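Local coordinates for pumilio domain-containing protein C56F2.08c (PDB 6NX5), which probably binds AU-rich regions in the 3'-UTRs of mRNAs and is represented here by its RNA recognition motif (RRM) domain, at residues S9-G14 with G69-M74; S25-V30 with V44-L49; S51-R56 with V73-P78. All blocks are in the same frame, centred on the assembly; numbering follows the deposited sequence.

Contact 1: S9-G14 with G69-M74; sequences SNLPVG and GPVQVM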
ATOM      1  N   SER A   9      -7.384   5.679   0.795  1.00 15.32           N
ATOM      2  CA  SER A   9      -8.436   5.035   1.563  1.00 15.52           C
ATOM      3  C   SER A   9      -9.681   5.913   1.582  1.00 16.66           C
ATOM      4  O   SER A   9      -9.662   7.091   1.206  1.00 17.87           O
ATOM      5  CB  SER A   9      -7.971   4.694   2.993  1.00 17.42           C
ATOM      6  OG  SER A   9      -7.468   5.818   3.688  1.00 21.64           O
ATOM      7  N   ASN A  10     -10.780   5.293   2.001  1.00 18.82           N
ATOM      8  CA  ASN A  10     -12.115   5.906   1.986  1.00 21.96           C
ATOM      9  C   ASN A  10     -12.552   6.249   0.567  1.00 19.13           C
ATOM     10  O   ASN A  10     -13.076   7.331   0.302  1.00 26.89           O
ATOM     11  CB  ASN A  10     -12.203   7.142   2.882  1.00 19.28           C
ATOM     12  CG  ASN A  10     -13.643   7.470   3.243  1.00 20.51           C
ATOM     13  OD1 ASN A  10     -14.503   6.599   3.159  1.00 25.05           O
ATOM     14  ND2 ASN A  10     -13.907   8.715   3.633  1.00 20.98           N
ATOM     15  N   LEU A  11     -12.304   5.336  -0.362  1.00 19.30           N
ATOM     16  CA  LEU A  11     -12.929   5.431  -1.669  1.00 19.32           C
ATOM     17  C   LEU A  11     -14.428   5.159  -1.555  1.00 26.18           C
ATOM     18  O   LEU A  11     -14.865   4.442  -0.654  1.00 28.04           O
ATOM     19  CB  LEU A  11     -12.313   4.424  -2.629  1.00 23.23           C
ATOM     20  CG  LEU A  11     -10.830   4.648  -2.870  1.00 20.96           C
ATOM     21  CD1 LEU A  11     -10.261   3.508  -3.722  1.00 17.63           C
ATOM     22  CD2 LEU A  11     -10.621   5.997  -3.527  1.00 18.29           C
ATOM     23  N   PRO A  12     -15.235   5.722  -2.454  1.00 24.95           N
ATOM     24  CA  PRO A  12     -16.640   5.303  -2.535  1.00 29.41           C
ATOM     25  C   PRO A  12     -16.715   3.811  -2.810  1.00 31.89           C
ATOM     26  O   PRO A  12     -15.883   3.258  -3.530  1.00 25.72           O
ATOM     27  CB  PRO A  12     -17.188   6.123  -3.707  1.00 26.65           C
ATOM     28  CG  PRO A  12     -16.321   7.323  -3.761  1.00 22.71           C
ATOM     29  CD  PRO A  12     -14.938   6.841  -3.368  1.00 21.33           C
ATOM     30  N   VAL A  13     -17.713   3.149  -2.219  1.00 40.34           N
ATOM     31  CA  VAL A  13     -17.850   1.719  -2.461  1.00 40.65           C
ATOM     32  C   VAL A  13     -18.039   1.490  -3.955  1.00 34.46           C
ATOM     33  O   VAL A  13     -18.687   2.281  -4.652  1.00 30.93           O
ATOM     34  CB  VAL A  13     -19.001   1.117  -1.637  1.00 46.40           C
ATOM     35  CG1 VAL A  13     -18.825   1.453  -0.163  1.00 49.45           C
ATOM     36  CG2 VAL A  13     -20.350   1.599  -2.142  1.00 44.42           C
ATOM     37  N   GLY A  14     -17.406   0.439  -4.465  1.00 30.28           N
ATOM     38  CA  GLY A  14     -17.470   0.143  -5.880  1.00 37.90           C
ATOM     39  C   GLY A  14     -16.541   0.940  -6.770  1.00 35.57           C
ATOM     40  O   GLY A  14     -16.624   0.796  -7.995  1.00 36.40           O
ATOM     41  N   GLY A  69     -17.753  11.409   1.645  1.00 24.90           N
ATOM     42  CA  GLY A  69     -16.891  12.178   2.507  1.00 24.31           C
ATOM     43  C   GLY A  69     -15.478  12.257   1.966  1.00 24.64           C
ATOM     44  O   GLY A  69     -15.208  11.895   0.820  1.00 22.49           O
ATOM     45  N   PRO A  70     -14.551  12.731   2.791  1.00 22.33           N
ATOM     46  CA  PRO A  70     -13.199  13.016   2.284  1.00 21.04           C
ATOM     47  C   PRO A  70     -12.397  11.751   2.026  1.00 32.02           C
ATOM     48  O   PRO A  70     -12.363  10.834   2.850  1.00 23.94           O
ATOM     49  CB  PRO A  70     -12.566  13.853   3.402  1.00 24.40           C
ATOM     50  CG  PRO A  70     -13.705  14.237   4.324  1.00 31.55           C
ATOM     51  CD  PRO A  70     -14.702  13.129   4.196  1.00 28.49           C
ATOM     52  N   VAL A  71     -11.736  11.717   0.864  1.00 19.33           N
ATOM     53  CA  VAL A  71     -10.774  10.656   0.564  1.00 18.27           C
ATOM     54  C   VAL A  71      -9.498  10.907   1.356  1.00 21.49           C
ATOM     55  O   VAL A  71      -9.125  12.048   1.641  1.00 19.44           O
ATOM     56  CB  VAL A  71     -10.488  10.574  -0.952  1.00 27.46           C
ATOM     57  CG1 VAL A  71      -9.846  11.856  -1.459  1.00 34.84           C
ATOM     58  CG2 VAL A  71      -9.580   9.386  -1.280  1.00 25.92           C
ATOM     59  N   GLN A  72      -8.813   9.828   1.708  1.00 18.60           N
ATOM     60  CA  GLN A  72      -7.535   9.904   2.400  1.00 15.60           C
ATOM     61  C   GLN A  72      -6.432   9.443   1.465  1.00 14.57           C
ATOM     62  O   GLN A  72      -6.599   8.440   0.761  1.00 14.48           O
ATOM     63  CB  GLN A  72      -7.542   9.026   3.651  1.00 17.85           C
ATOM     64  CG  GLN A  72      -8.680   9.345   4.612  1.00 35.66           C
ATOM     65  CD  GLN A  72      -8.691  10.804   5.005  1.00 46.33           C
ATOM     66  OE1 GLN A  72      -7.769  11.277   5.666  1.00 52.18           O
ATOM     67  NE2 GLN A  72      -9.740  11.522   4.620  1.00 45.85           N
ATOM     68  N   VAL A  73      -5.326  10.185   1.443  1.00 13.89           N
ATOM     69  CA  VAL A  73      -4.157   9.836   0.631  1.00 12.92           C
ATOM     70  C   VAL A  73      -2.916   9.983   1.499  1.00 12.48           C
ATOM     71  O   VAL A  73      -2.649  11.074   2.020  1.00 13.07           O
ATOM     72  CB  VAL A  73      -4.037  10.708  -0.632  1.00 12.98           C
ATOM     73  CG1 VAL A  73      -2.804  10.280  -1.458  1.00 12.03           C
ATOM     74  CG2 VAL A  73      -5.328  10.623  -1.478  1.00 15.70           C
ATOM     75  N   MET A  74      -2.143   8.896   1.627  1.00 11.37           N
ATOM     76  CA  MET A  74      -0.945   8.877   2.453  1.00 10.62           C
ATOM     77  C   MET A  74       0.248   8.530   1.580  1.00  9.73           C
ATOM     78  O   MET A  74       0.231   7.516   0.870  1.00 11.08           O
ATOM     79  CB  MET A  74      -1.087   7.881   3.598  1.00 17.78           C
ATOM     80  CG  MET A  74      -2.188   8.249   4.573  1.00 28.09           C
ATOM     81  SD  MET A  74      -3.057   6.824   5.275  1.00 41.04           S
ATOM     82  CE  MET A  74      -1.697   5.888   5.973  1.00 44.87           C
TER
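Ser9 and Gln72 form an antiparallel hydrogen-bonded pair that joins the end of strand 4-9 to the start of strand 72-75. Two backbone bonds hold it, Ser9 N to Gln72 O and Gln72 N to Ser9 O, each 2.9 Å and nearly straight. One side-chain bond extends the seam past the strands. With CG anti to the backbone N (chi1 -160°), Asn10 carries its amide across to segment 69-74, where ND2 gives a 2.7 Å bond to Pro70 O. This donor stands above the carbonyl plane, 41° out of it, and Gln72 NE2 adds a weak bond to the same oxygen. With an alanine here Pro70 O would probably lose its stronger side-chain donor, and the turn after the strand would lose its side-chain tie to Pro70. Van der Waals contacts fill the rest: Ser9 OG lies 3.2 Å from Gln72 CB on a shared sheet face, while Leu11 and Val71 run side by side, CD2 to CG2 4.2 Å. His68 additionally bonds Asn10 O. The chemistry implies that polar bonds carry the strand pairing on into the loops at its end, with Leu11 and Val71 adding a small apolar contact.

Contact 2: S25-V30 with V44-L49; sequences SAYGNV and VSYESL
Tyr46 reaches from the end of strand 42-46 to the loop 25-30, illustrating how an RRM, a β-α-β-β-α-β fold, ties the link between its first helix and second strand to the sheet. From CB, chi1 of -64° sets CG beside the backbone N and anti to the carbonyl carbon, and the ring extends towards the loop. Its CD2 comes first, 3.5 Å from Asn29 O. One atom further, CE2 meets two partners: Gly28 C, in the ring plane at the edge, and Val30 CG2, which approaches obliquely at 3.9 Å. At the tip, OH lies 3.9 Å from Tyr27 CB and near the plane of the Tyr27 ring, at its edge. The hydroxyl's hydrogen bond goes to Phe24 O, at the end of helix 17-24, and so fixes the far end of the ring. Gly28 fits closely here, since a CB on it would press on CE2 and, at these backbone angles, also jam against Tyr27 O. Two residues earlier on strand 42-46, Val44 CG1 rests against Val30 CG1 at 4.0 Å. No direct hydrogen bond crosses between the segments. A water bridges them instead, donating to Asn29 O at 2.5 Å and accepting from Glu47 N at 2.8 Å.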
ATOM      1  N   SER A  25      -4.247  10.785 -12.608  1.00 21.15           N
ATOM      2  CA  SER A  25      -3.487  11.271 -13.755  1.00 17.77           C
ATOM      3  C   SER A  25      -3.491  12.791 -13.881  1.00 18.89           C
ATOM      4  O   SER A  25      -2.727  13.323 -14.689  1.00 18.38           O
ATOM      5  CB  SER A  25      -4.018  10.654 -15.049  1.00 32.07           C
ATOM      6  OG  SER A  25      -3.779   9.261 -15.083  1.00 37.62           O
ATOM      7  N   ALA A  26      -4.312  13.503 -13.105  1.00 17.04           N
ATOM      8  CA  ALA A  26      -4.243  14.956 -13.122  1.00 21.38           C
ATOM      9  C   ALA A  26      -2.898  15.481 -12.632  1.00 23.80           C
ATOM     10  O   ALA A  26      -2.535  16.613 -12.959  1.00 20.68           O
ATOM     11  CB  ALA A  26      -5.358  15.556 -12.270  1.00 24.05           C
ATOM     12  N   TYR A  27      -2.152  14.698 -11.850  1.00 18.26           N
ATOM     13  CA  TYR A  27      -0.960  15.214 -11.187  1.00 21.13           C
ATOM     14  C   TYR A  27       0.342  14.638 -11.720  1.00 22.13           C
ATOM     15  O   TYR A  27       1.420  15.057 -11.283  1.00 19.83           O
ATOM     16  CB  TYR A  27      -1.076  14.968  -9.679  1.00 23.59           C
ATOM     17  CG  TYR A  27      -2.394  15.482  -9.177  1.00 21.06           C
ATOM     18  CD1 TYR A  27      -2.607  16.844  -9.012  1.00 27.49           C
ATOM     19  CD2 TYR A  27      -3.451  14.616  -8.935  1.00 26.62           C
ATOM     20  CE1 TYR A  27      -3.832  17.330  -8.583  1.00 24.37           C
ATOM     21  CE2 TYR A  27      -4.670  15.090  -8.502  1.00 28.79           C
ATOM     22  CZ  TYR A  27      -4.856  16.442  -8.327  1.00 30.62           C
ATOM     23  OH  TYR A  27      -6.074  16.909  -7.896  1.00 33.35           O
ATOM     24  N   GLY A  28       0.284  13.709 -12.655  1.00 14.60           N
ATOM     25  CA  GLY A  28       1.500  13.137 -13.187  1.00 13.89           C
ATOM     26  C   GLY A  28       1.216  11.830 -13.897  1.00 17.31           C
ATOM     27  O   GLY A  28       0.065  11.480 -14.168  1.00 23.17           O
ATOM     28  N   ASN A  29       2.305  11.125 -14.207  1.00 21.75           N
ATOM     29  CA  ASN A  29       2.236   9.868 -14.949  1.00 24.29           C
ATOM     30  C   ASN A  29       2.058   8.740 -13.941  1.00 16.94           C
ATOM     31  O   ASN A  29       3.007   8.343 -13.269  1.00 21.33           O
ATOM     32  CB  ASN A  29       3.491   9.659 -15.791  1.00 26.37           C
ATOM     33  CG  ASN A  29       3.647  10.705 -16.886  1.00 44.07           C
ATOM     34  OD1 ASN A  29       4.617  11.465 -16.897  1.00 49.31           O
ATOM     35  ND2 ASN A  29       2.691  10.749 -17.814  1.00 46.81           N
ATOM     36  N   VAL A  30       0.835   8.218 -13.835  1.00 20.26           N
ATOM     37  CA  VAL A  30       0.589   7.103 -12.928  1.00 15.33           C
ATOM     38  C   VAL A  30       1.288   5.860 -13.458  1.00 19.46           C
ATOM     39  O   VAL A  30       1.072   5.449 -14.607  1.00 22.56           O
ATOM     40  CB  VAL A  30      -0.916   6.857 -12.767  1.00 15.02           C
ATOM     41  CG1 VAL A  30      -1.172   5.605 -11.923  1.00 18.71           C
ATOM     42  CG2 VAL A  30      -1.597   8.087 -12.164  1.00 15.16           C
ATOM     43  N   VAL A  44      -1.429   3.647  -5.377  1.00 10.34           N
ATOM     44  CA  VAL A  44      -1.141   4.355  -6.616  1.00 10.81           C
ATOM     45  C   VAL A  44       0.337   4.692  -6.615  1.00 11.34           C
ATOM     46  O   VAL A  44       0.851   5.215  -5.618  1.00 12.59           O
ATOM     47  CB  VAL A  44      -1.962   5.648  -6.750  1.00 14.42           C
ATOM     48  CG1 VAL A  44      -1.611   6.356  -8.049  1.00 16.24           C
ATOM     49  CG2 VAL A  44      -3.453   5.372  -6.647  1.00 14.79           C
ATOM     50  N   SER A  45       1.025   4.398  -7.714  1.00 10.95           N
ATOM     51  CA  SER A  45       2.449   4.678  -7.816  0.52 10.44           C
ATOM     52  C   SER A  45       2.733   5.726  -8.880  1.00 11.70           C
ATOM     53  O   SER A  45       2.103   5.744  -9.945  1.00 14.27           O
ATOM     54  CB  SER A  45       3.254   3.408  -8.124  0.52 11.49           C
ATOM     55  OG  SER A  45       3.025   2.963  -9.444  0.52 15.61           O
ATOM     56  N   TYR A  46       3.687   6.599  -8.564  1.00  9.37           N
ATOM     57  CA  TYR A  46       4.322   7.523  -9.492  1.00 10.12           C
ATOM     58  C   TYR A  46       5.821   7.283  -9.465  1.00 11.39           C
ATOM     59  O   TYR A  46       6.406   7.075  -8.393  1.00 11.47           O
ATOM     60  CB  TYR A  46       4.101   8.977  -9.106  1.00 12.33           C
ATOM     61  CG  TYR A  46       2.698   9.496  -9.127  1.00 10.59           C
ATOM     62  CD1 TYR A  46       1.958   9.566  -7.957  1.00 13.91           C
ATOM     63  CD2 TYR A  46       2.133  10.015 -10.297  1.00 11.78           C
ATOM     64  CE1 TYR A  46       0.674  10.096  -7.944  1.00 14.25           C
ATOM     65  CE2 TYR A  46       0.835  10.549 -10.290  1.00 14.43           C
ATOM     66  CZ  TYR A  46       0.119  10.588  -9.120  1.00 14.66           C
ATOM     67  OH  TYR A  46      -1.154  11.110  -9.102  1.00 16.44           O
ATOM     68  N   GLU A  47       6.472   7.392 -10.621  1.00 13.24           N
ATOM     69  CA  GLU A  47       7.929   7.332 -10.607  1.00 16.39           C
ATOM     70  C   GLU A  47       8.523   8.552  -9.906  1.00 12.23           C
ATOM     71  O   GLU A  47       9.501   8.423  -9.161  1.00 18.61           O
ATOM     72  CB  GLU A  47       8.477   7.203 -12.032  1.00 22.88           C
ATOM     73  CG  GLU A  47       9.948   6.829 -12.104  1.00 32.17           C
ATOM     74  CD  GLU A  47      10.205   5.345 -11.885  1.00 45.17           C
ATOM     75  OE1 GLU A  47      11.025   4.767 -12.631  1.00 44.09           O
ATOM     76  OE2 GLU A  47       9.592   4.756 -10.967  1.00 48.89           O
ATOM     77  N   SER A  48       7.925   9.736 -10.083  1.00 11.82           N
ATOM     78  CA  SER A  48       8.464  10.982  -9.525  1.00 10.64           C
ATOM     79  C   SER A  48       7.879  11.301  -8.161  1.00  8.80           C
ATOM     80  O   SER A  48       6.652  11.384  -8.008  1.00  9.47           O
ATOM     81  CB  SER A  48       8.216  12.182 -10.447  1.00 16.22           C
ATOM     82  OG  SER A  48       8.584  11.887 -11.783  1.00 34.20           O
ATOM     83  N   LEU A  49       8.776  11.513  -7.186  1.00  7.98           N
ATOM     84  CA  LEU A  49       8.365  11.942  -5.853  1.00  7.51           C
ATOM     85  C   LEU A  49       7.569  13.232  -5.897  1.00  7.13           C
ATOM     86  O   LEU A  49       6.550  13.357  -5.206  1.00  7.50           O
ATOM     87  CB  LEU A  49       9.595  12.108  -4.962  1.00  7.71           C
ATOM     88  CG  LEU A  49       9.330  12.736  -3.600  1.00 10.70           C
ATOM     89  CD1 LEU A  49       8.430  11.860  -2.759  1.00  9.82           C
ATOM     90  CD2 LEU A  49      10.679  12.942  -2.921  1.00  9.50           C
TER
HETATM   91  O   HOH W   1       5.348   7.590 -13.131  1.00 22.00           O

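Contact 3: S51-R56 with V73-P78; sequences SAIVAR and VMLAKP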
ATOM      1  N   SER A  51       5.600  14.422  -8.174  1.00  9.53           N
ATOM      2  CA  SER A  51       4.220  14.146  -8.589  1.00  9.39           C
ATOM      3  C   SER A  51       3.406  13.561  -7.438  1.00 10.90           C
ATOM      4  O   SER A  51       2.252  13.961  -7.208  1.00 10.80           O
ATOM      5  CB  SER A  51       4.175  13.188  -9.788  1.00 18.27           C
ATOM      6  OG  SER A  51       4.843  13.706 -10.926  1.00 25.14           O
ATOM      7  N   ALA A  52       3.987  12.608  -6.705  1.00  8.82           N
ATOM      8  CA  ALA A  52       3.264  11.998  -5.588  1.00  8.92           C
ATOM      9  C   ALA A  52       2.936  13.017  -4.499  1.00  9.26           C
ATOM     10  O   ALA A  52       1.847  12.968  -3.912  1.00  9.83           O
ATOM     11  CB  ALA A  52       4.068  10.832  -4.999  1.00  8.14           C
ATOM     12  N   ILE A  53       3.887  13.903  -4.166  1.00  8.95           N
ATOM     13  CA  ILE A  53       3.628  14.926  -3.146  1.00  9.32           C
ATOM     14  C   ILE A  53       2.493  15.841  -3.588  1.00 10.26           C
ATOM     15  O   ILE A  53       1.583  16.155  -2.811  1.00 10.85           O
ATOM     16  CB  ILE A  53       4.904  15.743  -2.863  1.00  8.87           C
ATOM     17  CG1 ILE A  53       5.963  14.878  -2.181  1.00  8.03           C
ATOM     18  CG2 ILE A  53       4.582  16.984  -1.992  1.00  9.42           C
ATOM     19  CD1 ILE A  53       7.336  15.580  -2.145  1.00  7.57           C
ATOM     20  N   VAL A  54       2.537  16.297  -4.837  1.00 10.47           N
ATOM     21  CA  VAL A  54       1.503  17.210  -5.320  1.00 11.41           C
ATOM     22  C   VAL A  54       0.138  16.536  -5.304  1.00 12.01           C
ATOM     23  O   VAL A  54      -0.861  17.147  -4.904  1.00 12.80           O
ATOM     24  CB  VAL A  54       1.869  17.725  -6.721  1.00 12.42           C
ATOM     25  CG1 VAL A  54       0.648  18.389  -7.400  1.00 14.52           C
ATOM     26  CG2 VAL A  54       3.018  18.722  -6.598  1.00 11.94           C
ATOM     27  N   ALA A  55       0.074  15.271  -5.736  1.00 11.70           N
ATOM     28  CA  ALA A  55      -1.185  14.527  -5.710  1.00 12.27           C
ATOM     29  C   ALA A  55      -1.709  14.369  -4.290  1.00 12.44           C
ATOM     30  O   ALA A  55      -2.905  14.574  -4.024  1.00 13.27           O
ATOM     31  CB  ALA A  55      -0.996  13.152  -6.366  1.00 11.85           C
ATOM     32  N   ARG A  56      -0.831  13.996  -3.359  1.00 11.71           N
ATOM     33  CA  ARG A  56      -1.233  13.836  -1.967  1.00 11.87           C
ATOM     34  C   ARG A  56      -1.785  15.143  -1.407  1.00 12.60           C
ATOM     35  O   ARG A  56      -2.833  15.159  -0.752  1.00 13.31           O
ATOM     36  CB  ARG A  56      -0.029  13.341  -1.150  1.00 12.81           C
ATOM     37  CG  ARG A  56      -0.364  12.835   0.258  1.00 15.16           C
ATOM     38  CD  ARG A  56      -0.460  13.946   1.302  1.00 13.14           C
ATOM     39  NE  ARG A  56       0.564  14.971   1.108  1.00 15.19           N
ATOM     40  CZ  ARG A  56       1.816  14.870   1.537  1.00 13.02           C
ATOM     41  NH1 ARG A  56       2.212  13.807   2.209  1.00 12.35           N
ATOM     42  NH2 ARG A  56       2.674  15.844   1.297  1.00 14.08           N
ATOM     43  N   VAL A  73      -5.326  10.185   1.443  1.00 13.89           N
ATOM     44  CA  VAL A  73      -4.157   9.836   0.631  1.00 12.92           C
ATOM     45  C   VAL A  73      -2.916   9.983   1.499  1.00 12.48           C
ATOM     46  O   VAL A  73      -2.649  11.074   2.020  1.00 13.07           O
ATOM     47  CB  VAL A  73      -4.037  10.708  -0.632  1.00 12.98           C
ATOM     48  CG1 VAL A  73      -2.804  10.280  -1.458  1.00 12.03           C
ATOM     49  CG2 VAL A  73      -5.328  10.623  -1.478  1.00 15.70           C
ATOM     50  N   MET A  74      -2.143   8.896   1.627  1.00 11.37           N
ATOM     51  CA  MET A  74      -0.945   8.877   2.453  1.00 10.62           C
ATOM     52  C   MET A  74       0.248   8.530   1.580  1.00  9.73           C
ATOM     53  O   MET A  74       0.231   7.516   0.870  1.00 11.08           O
ATOM     54  CB  MET A  74      -1.087   7.881   3.598  1.00 17.78           C
ATOM     55  CG  MET A  74      -2.188   8.249   4.573  1.00 28.09           C
ATOM     56  SD  MET A  74      -3.057   6.824   5.275  1.00 41.04           S
ATOM     57  CE  MET A  74      -1.697   5.888   5.973  1.00 44.87           C
ATOM     58  N   LEU A  75       1.260   9.379   1.619  1.00  9.27           N
ATOM     59  CA  LEU A  75       2.494   9.130   0.884  1.00  8.45           C
ATOM     60  C   LEU A  75       3.417   8.263   1.727  1.00  9.92           C
ATOM     61  O   LEU A  75       3.816   8.661   2.830  1.00 10.96           O
ATOM     62  CB  LEU A  75       3.140  10.473   0.536  1.00  8.37           C
ATOM     63  CG  LEU A  75       4.549  10.459  -0.022  1.00 10.18           C
ATOM     64  CD1 LEU A  75       4.602   9.680  -1.326  1.00  8.34           C
ATOM     65  CD2 LEU A  75       4.980  11.907  -0.230  1.00 11.43           C
ATOM     66  N   ALA A  76       3.799   7.099   1.193  1.00  7.33           N
ATOM     67  CA  ALA A  76       4.746   6.266   1.915  1.00  6.69           C
ATOM     68  C   ALA A  76       6.131   6.899   1.857  1.00  6.21           C
ATOM     69  O   ALA A  76       6.422   7.750   1.012  1.00  8.46           O
ATOM     70  CB  ALA A  76       4.806   4.850   1.321  1.00  7.63           C
ATOM     71  N   LYS A  77       6.993   6.479   2.782  1.00  7.97           N
ATOM     72  CA  LYS A  77       8.385   6.857   2.737  1.00  5.62           C
ATOM     73  C   LYS A  77       9.064   6.168   1.554  1.00  5.47           C
ATOM     74  O   LYS A  77       8.546   5.179   1.023  1.00  8.27           O
ATOM     75  CB  LYS A  77       9.076   6.452   4.043  1.00 10.09           C
ATOM     76  CG  LYS A  77       8.859   7.445   5.188  1.00 18.78           C
ATOM     77  CD  LYS A  77       9.581   6.968   6.431  1.00 29.56           C
ATOM     78  CE  LYS A  77       8.770   5.894   7.152  1.00 33.72           C
ATOM     79  NZ  LYS A  77       9.612   5.099   8.083  1.00 42.61           N
ATOM     80  N   PRO A  78      10.187   6.705   1.081  1.00  8.37           N
ATOM     81  CA  PRO A  78      10.955   5.998   0.053  1.00  7.65           C
ATOM     82  C   PRO A  78      11.242   4.561   0.468  1.00  6.90           C
ATOM     83  O   PRO A  78      11.474   4.253   1.642  1.00  9.01           O
ATOM     84  CB  PRO A  78      12.236   6.827  -0.076  1.00  8.85           C
ATOM     85  CG  PRO A  78      11.876   8.191   0.435  1.00 11.34           C
ATOM     86  CD  PRO A  78      10.857   7.941   1.522  1.00  8.49           C
TER
HETATM   87  O   HOH W   2       0.972  11.555   3.616  1.00 13.46           O
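Arg56 leaves helix 49-59 with CG opposite the backbone N (chi1 -167°) and then folds at chi2 (-84°) and again at chi3, which lays its aliphatic part along Val73 and swings the guanidinium round to Leu75. The extended first torsion of Leu75 in turn raises its branches towards the helix, where they enter between Ala52, Ile53 and Arg56. Each branch has its own partner: CD1 of Leu75 presses on Ala52 CB at 3.9 Å, and CD2 of Leu75 meets Ile53 CG1 at 3.7 Å, the two side chains crossing at a slant. Arg56 covers the strand with its stem, CG lying 3.4 Å from Val73 O and 3.9 Å from Val73 CG1. The Arg56 and Leu75 side chains cross at about a right angle, with NH1 of Arg56 3.8 Å from Leu75 CB, which lies oblique to the guanidinium. Between the polar end and the strand sits a water in the guanidinium plane, accepting from Arg56 NH1 at 2.9 Å and from Leu75 N at 3.0 Å. It thus satisfies a backbone N-H of this outer strand, with no direct hydrogen bond joining the segments. NE and NH2 of Arg56 are hydrogen-bonded just beyond the segments, so all three guanidinium nitrogens have partners.

The short axes of helix and strand approach to 8.5 Å at 152°, close to antiparallel. Val73 and Leu75 face the helix and also touch Leu6 of strand 4-9, whereas Met74 points away and packs on Leu36 of the second subunit. Lys77 forms a salt bridge with Asp39 of that subunit. The division is characteristic of the RRM fold: the second helix lies on the back of a four-stranded antiparallel sheet, where Ala52 and the stem of Arg56, with Ile53 at the rim, cover Val73 and Leu75 of the last strand.

In the fold
All three contacts build on one four-stranded antiparallel sheet. Contacts 1 and 3 share strand 72-75, including Val73 and Met74, yet their centres are 15 Å apart: one joins the strand edgewise to strand 4-9, the other covers it with helix 49-59. Contact 2 lies about 18 Å from contact 1 between centres, on the opposite side of the chain's centre, and 9 Å from contact 3, which it touches through Tyr46 and Tyr27 against Ala52 and Ala55. Along the chain, contact 1 spans the whole of contact 2, while contact 2 closes before contact 3 opens. The end of the 4-9/72-75 strand pair, the loop between first helix and second strand, and the second helix are thereby bound into one compact RRM domain.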